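Local coordinates for protein prolyl oligopeptidase (PDB 1YR2) that probably hydrolyses peptide bonds on the carboxyl side of proline, and far less readily of alanine, in oligopeptides, as a serine endopeptidase of family S9A, at residues Arg62-Asp67 / Ala72-Trp77; Asp608-Gly613 / Pro663-Lys668; Pro114-Ala119 / His420-Phe425. One frame throughout, in Å; residues are numbered along the deposited sequence.

Contact 1: Arg62-Asp67 / Ala72-Trp77; sequences RWLEAD and AKVAAW
K73 brings its ammonium group over the indole of W63 in a cation-pi contact: NZ stands 3.2 Å from the centroid of the W63 five-membered ring, 13° off the normal. The lysine chain bends at its third and fourth torsions to reach back over the ring, and its CE adds a CH-pi contact above the six-membered ring. NZ and NE1 of W63 are both donors and do not bond; NE1 is used instead by the carbonyl of P44.

The aromatic contacts continue at the far end of the indole. The edge of W63 points toward the face of W77 in an offset edge-to-face pair, with the W63 six-membered and W77 five-membered centroids 5.8 Å apart and the planes at 89°. L64 joins both rings: its CG lies under the W63 face opposite K73, while CD2 sits over a face of W77, 3.6 Å from CD2 of that ring. The indole nitrogen of W77 bonds S43.

In the apolar packing, V74 suits its place because a compact, branched side chain can put CG2 in the angle between the 3-10 turn and the residues after it, 3.3 Å from O of W63 and 4.0 Å from CB of A66. F667 of helix 664-675 touches L64, V74 and W77, so this N-terminal turn and helix 72-89 pack on the alpha/beta-hydrolase domain.

Neither segment donates a hydrogen bond to the other: side chains do most of the packing, though V74 also lies against backbone carbonyls. L64, V74 and W77 are buried; K73 is exposed, and the indole face would probably stabilise its positive charge.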
loop_
_atom_site.group_PDB
_atom_site.type_symbol
_atom_site.label_atom_id
_atom_site.label_comp_id
_atom_site.label_asym_id
_atom_site.label_seq_id
_atom_site.Cartn_x
_atom_site.Cartn_y
_atom_site.Cartn_z
ATOM N N ARG A 62 -14.046 -6.373 -32.585
ATOM C CA ARG A 62 -14.973 -6.694 -31.520
ATOM C C ARG A 62 -14.981 -8.194 -31.200
ATOM O O ARG A 62 -15.236 -8.582 -30.068
ATOM C CB ARG A 62 -16.385 -6.251 -31.841
ATOM C CG ARG A 62 -17.239 -6.233 -30.581
ATOM C CD ARG A 62 -18.520 -5.456 -30.683
ATOM N NE ARG A 62 -18.274 -4.031 -30.740
ATOM C CZ ARG A 62 -19.231 -3.177 -30.973
ATOM N NH1 ARG A 62 -20.497 -3.599 -31.138
ATOM N NH2 ARG A 62 -18.960 -1.882 -31.058
ATOM N N TRP A 63 -14.702 -9.022 -32.199
ATOM C CA TRP A 63 -14.635 -10.484 -31.986
ATOM C C TRP A 63 -13.582 -10.904 -30.946
ATOM O O TRP A 63 -13.716 -11.965 -30.326
ATOM C CB TRP A 63 -14.446 -11.225 -33.307
ATOM C CG TRP A 63 -13.128 -10.945 -34.004
ATOM C CD1 TRP A 63 -12.874 -9.973 -34.907
ATOM C CD2 TRP A 63 -11.897 -11.659 -33.825
ATOM N NE1 TRP A 63 -11.560 -10.019 -35.304
ATOM C CE2 TRP A 63 -10.935 -11.051 -34.646
ATOM C CE3 TRP A 63 -11.515 -12.761 -33.063
ATOM C CZ2 TRP A 63 -9.614 -11.511 -34.723
ATOM C CZ3 TRP A 63 -10.199 -13.221 -33.145
ATOM C CH2 TRP A 63 -9.271 -12.593 -33.957
ATOM N N LEU A 64 -12.550 -10.082 -30.761
ATOM C CA LEU A 64 -11.505 -10.343 -29.765
ATOM C C LEU A 64 -11.982 -10.105 -28.317
ATOM O O LEU A 64 -11.258 -10.395 -27.352
ATOM C CB LEU A 64 -10.246 -9.541 -30.071
ATOM C CG LEU A 64 -9.318 -10.159 -31.106
ATOM C CD1 LEU A 64 -8.308 -9.121 -31.503
ATOM C CD2 LEU A 64 -8.632 -11.371 -30.595
ATOM N N GLU A 65 -13.225 -9.655 -28.162
ATOM C CA GLU A 65 -13.832 -9.548 -26.850
ATOM C C GLU A 65 -14.351 -10.907 -26.319
ATOM O O GLU A 65 -14.657 -11.019 -25.142
ATOM C CB GLU A 65 -14.986 -8.536 -26.849
ATOM C CG GLU A 65 -14.569 -7.070 -27.106
ATOM C CD GLU A 65 -15.756 -6.104 -27.192
ATOM O OE1 GLU A 65 -16.915 -6.509 -26.922
ATOM O OE2 GLU A 65 -15.530 -4.932 -27.536
ATOM N N ALA A 66 -14.483 -11.910 -27.182
ATOM C CA ALA A 66 -15.030 -13.198 -26.758
ATOM C C ALA A 66 -14.067 -13.933 -25.838
ATOM O O ALA A 66 -12.851 -13.733 -25.894
ATOM C CB ALA A 66 -15.390 -14.072 -27.940
ATOM N N ASP A 67 -14.643 -14.761 -24.950
ATOM C CA ASP A 67 -13.858 -15.510 -23.951
ATOM C C ASP A 67 -12.902 -16.534 -24.629
ATOM O O ASP A 67 -13.329 -17.419 -25.356
ATOM C CB ASP A 67 -14.853 -16.207 -22.988
ATOM C CG ASP A 67 -14.233 -16.618 -21.692
ATOM O OD1 ASP A 67 -13.226 -17.363 -21.691
ATOM O OD2 ASP A 67 -14.705 -16.230 -20.598
ATOM N N ALA A 72 -12.786 -20.400 -30.254
ATOM C CA ALA A 72 -11.646 -20.877 -31.045
ATOM C C ALA A 72 -10.884 -19.748 -31.754
ATOM O O ALA A 72 -9.663 -19.810 -31.848
ATOM C CB ALA A 72 -12.122 -21.888 -32.072
ATOM N N LYS A 73 -11.594 -18.757 -32.278
ATOM C CA LYS A 73 -10.947 -17.687 -33.034
ATOM C C LYS A 73 -10.014 -16.911 -32.090
ATOM O O LYS A 73 -8.859 -16.705 -32.407
ATOM C CB LYS A 73 -11.960 -16.741 -33.721
ATOM C CG LYS A 73 -11.763 -16.574 -35.251
ATOM C CD LYS A 73 -12.784 -15.541 -35.912
ATOM C CE LYS A 73 -12.114 -14.562 -36.976
ATOM N NZ LYS A 73 -12.268 -13.067 -36.678
ATOM N N VAL A 74 -10.516 -16.538 -30.919
ATOM C CA VAL A 74 -9.711 -15.795 -29.915
ATOM C C VAL A 74 -8.549 -16.679 -29.416
ATOM O O VAL A 74 -7.409 -16.237 -29.309
ATOM C CB VAL A 74 -10.598 -15.286 -28.739
ATOM C CG1 VAL A 74 -9.768 -14.629 -27.664
ATOM C CG2 VAL A 74 -11.655 -14.292 -29.236
ATOM N N ALA A 75 -8.831 -17.949 -29.163
ATOM C CA ALA A 75 -7.814 -18.866 -28.675
ATOM C C ALA A 75 -6.674 -18.944 -29.685
ATOM O O ALA A 75 -5.539 -18.949 -29.301
ATOM C CB ALA A 75 -8.401 -20.251 -28.413
ATOM N N ALA A 76 -6.996 -18.979 -30.967
ATOM C CA ALA A 76 -5.986 -19.123 -32.021
ATOM C C ALA A 76 -5.134 -17.853 -32.093
ATOM O O ALA A 76 -3.927 -17.919 -32.244
ATOM C CB ALA A 76 -6.653 -19.383 -33.388
ATOM N N TRP A 77 -5.772 -16.698 -31.940
ATOM C CA TRP A 77 -5.068 -15.415 -31.990
ATOM C C TRP A 77 -4.144 -15.313 -30.782
ATOM O O TRP A 77 -2.977 -14.933 -30.927
ATOM C CB TRP A 77 -6.088 -14.279 -31.966
ATOM C CG TRP A 77 -5.522 -12.914 -32.144
ATOM C CD1 TRP A 77 -5.291 -12.273 -33.301
ATOM C CD2 TRP A 77 -5.118 -12.033 -31.101
ATOM N NE1 TRP A 77 -4.764 -11.025 -33.043
ATOM C CE2 TRP A 77 -4.644 -10.866 -31.695
ATOM C CE3 TRP A 77 -5.091 -12.127 -29.705
ATOM C CZ2 TRP A 77 -4.164 -9.795 -30.948
ATOM C CZ3 TRP A 77 -4.596 -11.062 -28.974
ATOM C CH2 TRP A 77 -4.150 -9.924 -29.594
#

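Contact 2: Asp608-Gly613 / Pro663-Lys668; sequences DQFTAG and PGHSFK. Unlike the reference sequence in segment 663-668: F667 (reference Leu).
F610 turns the edge of its ring toward the imidazole face of H665, an offset edge-to-face pair with centroids 5.8 Å apart and planes 74° from each other. The approach is loose: the nearest atoms, CD2 of F610 and NE2 of H665, are 4.2 Å apart, and the two segments together bury only 57 Å². Leaving a 3-10 turn, the phenylalanine holds CG anti to its carbonyl carbon (chi1 -50°), which carries the ring edge toward H665, and CB of Q609 lies 4.1 Å above the plane of that ring, over the centre. The loop then turns back on itself, G613 N bonding F610 O at 3.0 Å.

H665 leaves its helix pointing neither at the loop nor away from it, and only its ring end comes near. Its ND1 accepts a hydrogen bond from the backbone N of D603, which fixes the rotation of the imidazole and with it the face offered to F610. A histidine suits this place because it is flat enough to receive an aromatic edge and still polar enough to hold a backbone amide.

The helix concerned, 664-675, is the crossover between the parallel strands 649-654 and 683-687 of the alpha/beta-hydrolase sheet, so the pair joins its N-terminal part to the loop that follows strand 594-598. F667 N bonds P663 O at 2.9 Å, and that carbonyl O lies over one face of the F667 ring. F667, a leucine in the reference sequence, faces strands 649-654 and 683-687 and also meets W77. K668 starts toward F610 but sends its buried ammonium to the carboxylates of D59, E65 and D603, an acidic cluster likely to keep it protonated.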
loop_
_atom_site.group_PDB
_atom_site.type_symbol
_atom_site.label_atom_id
_atom_site.label_comp_id
_atom_site.label_asym_id
_atom_site.label_seq_id
_atom_site.Cartn_x
_atom_site.Cartn_y
_atom_site.Cartn_z
ATOM N N ASP A 608 -17.875 -0.291 -19.780
ATOM C CA ASP A 608 -19.004 -0.639 -18.929
ATOM C C ASP A 608 -19.866 -1.818 -19.414
ATOM O O ASP A 608 -20.856 -2.151 -18.766
ATOM C CB ASP A 608 -19.853 0.585 -18.668
ATOM C CG ASP A 608 -20.649 1.026 -19.878
ATOM O OD1 ASP A 608 -20.222 0.815 -21.051
ATOM O OD2 ASP A 608 -21.700 1.660 -19.720
ATOM N N GLN A 609 -19.480 -2.447 -20.522
ATOM C CA GLN A 609 -20.172 -3.616 -21.057
ATOM C C GLN A 609 -19.649 -4.897 -20.452
ATOM O O GLN A 609 -20.153 -5.959 -20.765
ATOM C CB GLN A 609 -19.971 -3.745 -22.574
ATOM C CG GLN A 609 -20.198 -2.458 -23.379
ATOM C CD GLN A 609 -21.602 -2.288 -23.891
ATOM O OE1 GLN A 609 -22.466 -3.102 -23.620
ATOM N NE2 GLN A 609 -21.828 -1.225 -24.653
ATOM N N PHE A 610 -18.596 -4.822 -19.644
ATOM C CA PHE A 610 -17.962 -6.047 -19.162
ATOM C C PHE A 610 -17.984 -6.179 -17.662
ATOM O O PHE A 610 -18.192 -5.190 -16.920
ATOM C CB PHE A 610 -16.538 -6.181 -19.711
ATOM C CG PHE A 610 -16.452 -5.996 -21.186
ATOM C CD1 PHE A 610 -16.789 -7.035 -22.053
ATOM C CD2 PHE A 610 -16.058 -4.779 -21.717
ATOM C CE1 PHE A 610 -16.725 -6.849 -23.409
ATOM C CE2 PHE A 610 -15.976 -4.607 -23.086
ATOM C CZ PHE A 610 -16.309 -5.637 -23.923
ATOM N N THR A 611 -17.848 -7.441 -17.225
ATOM C CA THR A 611 -17.810 -7.806 -15.816
ATOM C C THR A 611 -18.258 -6.627 -14.929
ATOM O O THR A 611 -19.417 -6.246 -14.929
ATOM C CB THR A 611 -16.358 -8.286 -15.450
ATOM O OG1 THR A 611 -15.369 -7.248 -15.708
ATOM C CG2 THR A 611 -15.941 -9.496 -16.338
ATOM N N ALA A 612 -17.225 -5.969 -14.437
ATOM C CA ALA A 612 -17.091 -5.104 -13.314
ATOM C C ALA A 612 -16.931 -3.628 -13.712
ATOM O O ALA A 612 -16.784 -2.745 -12.848
ATOM C CB ALA A 612 -15.752 -5.515 -12.660
ATOM N N GLY A 613 -16.852 -3.377 -15.016
ATOM C CA GLY A 613 -16.417 -2.093 -15.502
ATOM C C GLY A 613 -17.472 -1.032 -15.292
ATOM O O GLY A 613 -17.161 0.171 -15.262
ATOM N N PRO A 663 -9.509 -9.014 -20.841
ATOM C CA PRO A 663 -8.328 -8.939 -21.708
ATOM C C PRO A 663 -8.633 -8.425 -23.099
ATOM O O PRO A 663 -7.719 -7.931 -23.795
ATOM C CB PRO A 663 -7.812 -10.387 -21.751
ATOM C CG PRO A 663 -8.471 -11.076 -20.600
ATOM C CD PRO A 663 -9.813 -10.393 -20.412
ATOM N N GLY A 664 -9.894 -8.513 -23.517
ATOM C CA GLY A 664 -10.301 -7.973 -24.778
ATOM C C GLY A 664 -9.864 -6.551 -25.039
ATOM O O GLY A 664 -9.641 -6.200 -26.191
ATOM N N HIS A 665 -9.804 -5.704 -24.007
ATOM C CA HIS A 665 -9.273 -4.356 -24.155
ATOM C C HIS A 665 -7.850 -4.413 -24.753
ATOM O O HIS A 665 -7.558 -3.754 -25.750
ATOM C CB HIS A 665 -9.197 -3.612 -22.810
ATOM C CG HIS A 665 -10.519 -3.202 -22.236
ATOM N ND1 HIS A 665 -11.241 -2.130 -22.718
ATOM C CD2 HIS A 665 -11.226 -3.696 -21.182
ATOM C CE1 HIS A 665 -12.346 -2.000 -22.004
ATOM N NE2 HIS A 665 -12.350 -2.920 -21.044
ATOM N N SER A 666 -6.977 -5.176 -24.110
ATOM C CA SER A 666 -5.588 -5.309 -24.551
ATOM C C SER A 666 -5.466 -6.003 -25.915
ATOM O O SER A 666 -4.641 -5.664 -26.727
ATOM C CB SER A 666 -4.775 -6.052 -23.510
ATOM O OG SER A 666 -4.491 -5.260 -22.385
ATOM N N PHE A 667 -6.293 -7.011 -26.148
ATOM C CA PHE A 667 -6.246 -7.739 -27.377
ATOM C C PHE A 667 -6.607 -6.800 -28.521
ATOM O O PHE A 667 -5.905 -6.785 -29.537
ATOM C CB PHE A 667 -7.234 -8.911 -27.364
ATOM C CG PHE A 667 -6.924 -10.032 -26.376
ATOM C CD1 PHE A 667 -5.754 -10.086 -25.616
ATOM C CD2 PHE A 667 -7.881 -11.056 -26.220
ATOM C CE1 PHE A 667 -5.549 -11.082 -24.729
ATOM C CE2 PHE A 667 -7.675 -12.093 -25.331
ATOM C CZ PHE A 667 -6.506 -12.137 -24.609
ATOM N N LYS A 668 -7.701 -6.039 -28.420
ATOM C CA LYS A 668 -8.152 -5.175 -29.548
ATOM C C LYS A 668 -7.170 -4.041 -29.779
ATOM O O LYS A 668 -6.904 -3.662 -30.919
ATOM C CB LYS A 668 -9.540 -4.571 -29.265
ATOM C CG LYS A 668 -10.655 -5.639 -29.288
ATOM C CD LYS A 668 -12.025 -5.012 -29.537
ATOM C CE LYS A 668 -12.281 -3.831 -28.646
ATOM N NZ LYS A 668 -13.687 -3.388 -28.739
#

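Contact 3: Pro114-Ala119 / His420-Phe425; sequences PQRRGA and HAYLSF
R116 NE donates a hydrogen bond to the phenol oxygen OH of Y422 at 2.8 Å, with an N-H...O angle of 143°. The guanidinium and tyrosine planes are only 10° apart, and NE lies at the ring's edge, near its plane; the oxygen is nevertheless tilted from the guanidinium plane. H420 covers one guanidinium face: its CD2 lies 3.4 Å from NH1 of R116, and the imidazole is too inclined for a true stack. NH2 of R116 adds a weak bond to the carbonyl of A140.

Two residues before the arginine, P114 sets CG over the centre of the Y422 ring, 3.6 Å from the centroid, a CH-pi contact suited to a compact, conformationally restricted ring whose CG can press on the aromatic face. With CG anti to the carbonyl carbon (chi1 -56°), the tyrosine reaches both residues at once, and W447 meets it edge-to-face. A phenylalanine in its place would probably still pack on P114 but would leave R116 NE without its acceptor and the guanidinium freer to turn.

Strand 110-117 begins the first four-stranded blade of the seven-bladed beta-propeller and strand 421-427 belongs to the last. Each blade is built from strands consecutive in sequence, so no strand is shared to lock the ring; across these segments the seam rests on side chains, a polar grip at its partly exposed end and a proline-tyrosine contact farther in.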
loop_
_atom_site.group_PDB
_atom_site.type_symbol
_atom_site.label_atom_id
_atom_site.label_comp_id
_atom_site.label_asym_id
_atom_site.label_seq_id
_atom_site.Cartn_x
_atom_site.Cartn_y
_atom_site.Cartn_z
ATOM N N PRO A 114 8.442 -3.964 17.808
ATOM C CA PRO A 114 8.529 -4.596 19.115
ATOM C C PRO A 114 7.646 -3.999 20.205
ATOM O O PRO A 114 7.377 -2.801 20.197
ATOM C CB PRO A 114 9.984 -4.449 19.459
ATOM C CG PRO A 114 10.460 -3.341 18.722
ATOM C CD PRO A 114 9.648 -3.191 17.490
ATOM N N GLN A 115 7.215 -4.844 21.125
ATOM C CA GLN A 115 6.434 -4.456 22.297
ATOM C C GLN A 115 7.262 -4.791 23.521
ATOM O O GLN A 115 7.666 -5.940 23.703
ATOM C CB GLN A 115 5.102 -5.196 22.344
ATOM C CG GLN A 115 4.165 -4.848 21.221
ATOM C CD GLN A 115 3.675 -3.398 21.291
ATOM O OE1 GLN A 115 3.597 -2.801 22.375
ATOM N NE2 GLN A 115 3.330 -2.841 20.143
ATOM N N ARG A 116 7.540 -3.791 24.339
ATOM C CA ARG A 116 8.257 -3.996 25.622
ATOM C C ARG A 116 7.245 -4.081 26.769
ATOM O O ARG A 116 6.391 -3.201 26.908
ATOM C CB ARG A 116 9.202 -2.834 25.844
ATOM C CG ARG A 116 10.329 -2.785 24.814
ATOM C CD ARG A 116 11.203 -1.492 24.848
ATOM N NE ARG A 116 12.506 -1.814 24.281
ATOM C CZ ARG A 116 13.608 -2.087 24.985
ATOM N NH1 ARG A 116 13.627 -2.031 26.310
ATOM N NH2 ARG A 116 14.726 -2.384 24.324
ATOM N N ARG A 117 7.273 -5.179 27.526
ATOM C CA ARG A 117 6.470 -5.296 28.729
ATOM C C ARG A 117 7.343 -5.965 29.791
ATOM O O ARG A 117 7.976 -6.991 29.542
ATOM C CB ARG A 117 5.187 -6.102 28.510
ATOM C CG ARG A 117 4.227 -5.592 27.457
ATOM C CD ARG A 117 3.514 -4.258 27.823
ATOM N NE ARG A 117 2.529 -4.000 26.807
ATOM C CZ ARG A 117 2.800 -3.408 25.664
ATOM N NH1 ARG A 117 4.010 -2.898 25.440
ATOM N NH2 ARG A 117 1.844 -3.246 24.776
ATOM N N GLY A 118 7.377 -5.366 30.976
ATOM C CA GLY A 118 8.197 -5.881 32.067
ATOM C C GLY A 118 9.657 -5.977 31.711
ATOM O O GLY A 118 10.264 -5.011 31.264
ATOM N N ALA A 119 10.182 -7.170 31.861
ATOM C CA ALA A 119 11.582 -7.472 31.623
ATOM C C ALA A 119 11.862 -7.939 30.202
ATOM O O ALA A 119 12.993 -8.298 29.894
ATOM C CB ALA A 119 12.042 -8.525 32.591
ATOM N N HIS A 420 12.070 4.042 25.075
ATOM C CA HIS A 420 12.337 3.295 23.844
ATOM C C HIS A 420 11.039 3.285 23.057
ATOM O O HIS A 420 9.989 2.825 23.549
ATOM C CB HIS A 420 12.780 1.861 24.144
ATOM C CG HIS A 420 14.088 1.787 24.853
ATOM N ND1 HIS A 420 15.224 2.406 24.369
ATOM C CD2 HIS A 420 14.424 1.253 26.050
ATOM C CE1 HIS A 420 16.214 2.232 25.233
ATOM N NE2 HIS A 420 15.755 1.521 26.251
ATOM N N ALA A 421 11.082 3.888 21.885
ATOM C CA ALA A 421 9.983 3.785 20.930
ATOM C C ALA A 421 10.496 3.302 19.570
ATOM O O ALA A 421 11.697 3.199 19.355
ATOM C CB ALA A 421 9.278 5.126 20.804
ATOM N N TYR A 422 9.583 2.979 18.673
ATOM C CA TYR A 422 9.904 2.352 17.376
ATOM C C TYR A 422 8.925 2.880 16.338
ATOM O O TYR A 422 7.767 3.145 16.661
ATOM C CB TYR A 422 9.788 0.831 17.470
ATOM C CG TYR A 422 10.669 0.311 18.572
ATOM C CD1 TYR A 422 12.013 0.040 18.341
ATOM C CD2 TYR A 422 10.200 0.259 19.889
ATOM C CE1 TYR A 422 12.874 -0.369 19.392
ATOM C CE2 TYR A 422 11.023 -0.118 20.938
ATOM C CZ TYR A 422 12.363 -0.416 20.687
ATOM O OH TYR A 422 13.163 -0.776 21.734
ATOM N N LEU A 423 9.395 3.020 15.107
ATOM C CA LEU A 423 8.615 3.541 13.985
ATOM C C LEU A 423 8.904 2.665 12.772
ATOM O O LEU A 423 10.068 2.374 12.485
ATOM C CB LEU A 423 9.056 5.000 13.723
ATOM C CG LEU A 423 8.435 5.862 12.653
ATOM C CD1 LEU A 423 6.961 5.971 12.917
ATOM C CD2 LEU A 423 8.962 7.279 12.780
ATOM N N SER A 424 7.870 2.260 12.045
ATOM C CA SER A 424 8.024 1.487 10.831
ATOM C C SER A 424 8.148 2.439 9.618
ATOM O O SER A 424 7.339 3.342 9.452
ATOM C CB SER A 424 6.845 0.520 10.685
ATOM O OG SER A 424 7.006 -0.220 9.489
ATOM N N PHE A 425 9.163 2.232 8.790
ATOM C CA PHE A 425 9.490 3.148 7.681
ATOM C C PHE A 425 9.739 2.327 6.417
ATOM O O PHE A 425 10.463 1.284 6.434
ATOM C CB PHE A 425 10.709 3.958 8.032
ATOM C CG PHE A 425 11.178 4.861 6.945
ATOM C CD1 PHE A 425 10.565 6.062 6.732
ATOM C CD2 PHE A 425 12.225 4.495 6.130
ATOM C CE1 PHE A 425 11.018 6.920 5.743
ATOM C CE2 PHE A 425 12.666 5.338 5.089
ATOM C CZ PHE A 425 12.078 6.545 4.911
#

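Overall arrangement
From the N terminus, contact 1 comes first, closing a loop of four residues to fold the turn after strand 55-58 onto helix 72-89. Contact 3 opens next and spans 300 residues, bringing the first propeller blade against the seventh. Contact 2 comes last, a loop of 49 residues within the alpha/beta-hydrolase fold. The three follow one another in series, with none nested or crossed. In space, contacts 1 and 2 adjoin, their centres 13 Å apart, and a salt bridge from E65 to K668 ties the N-terminal turn to helix 664-675. Contact 3 lies on the opposite side of the chain's centre, its nearest atoms about 32 Å from those of contact 2.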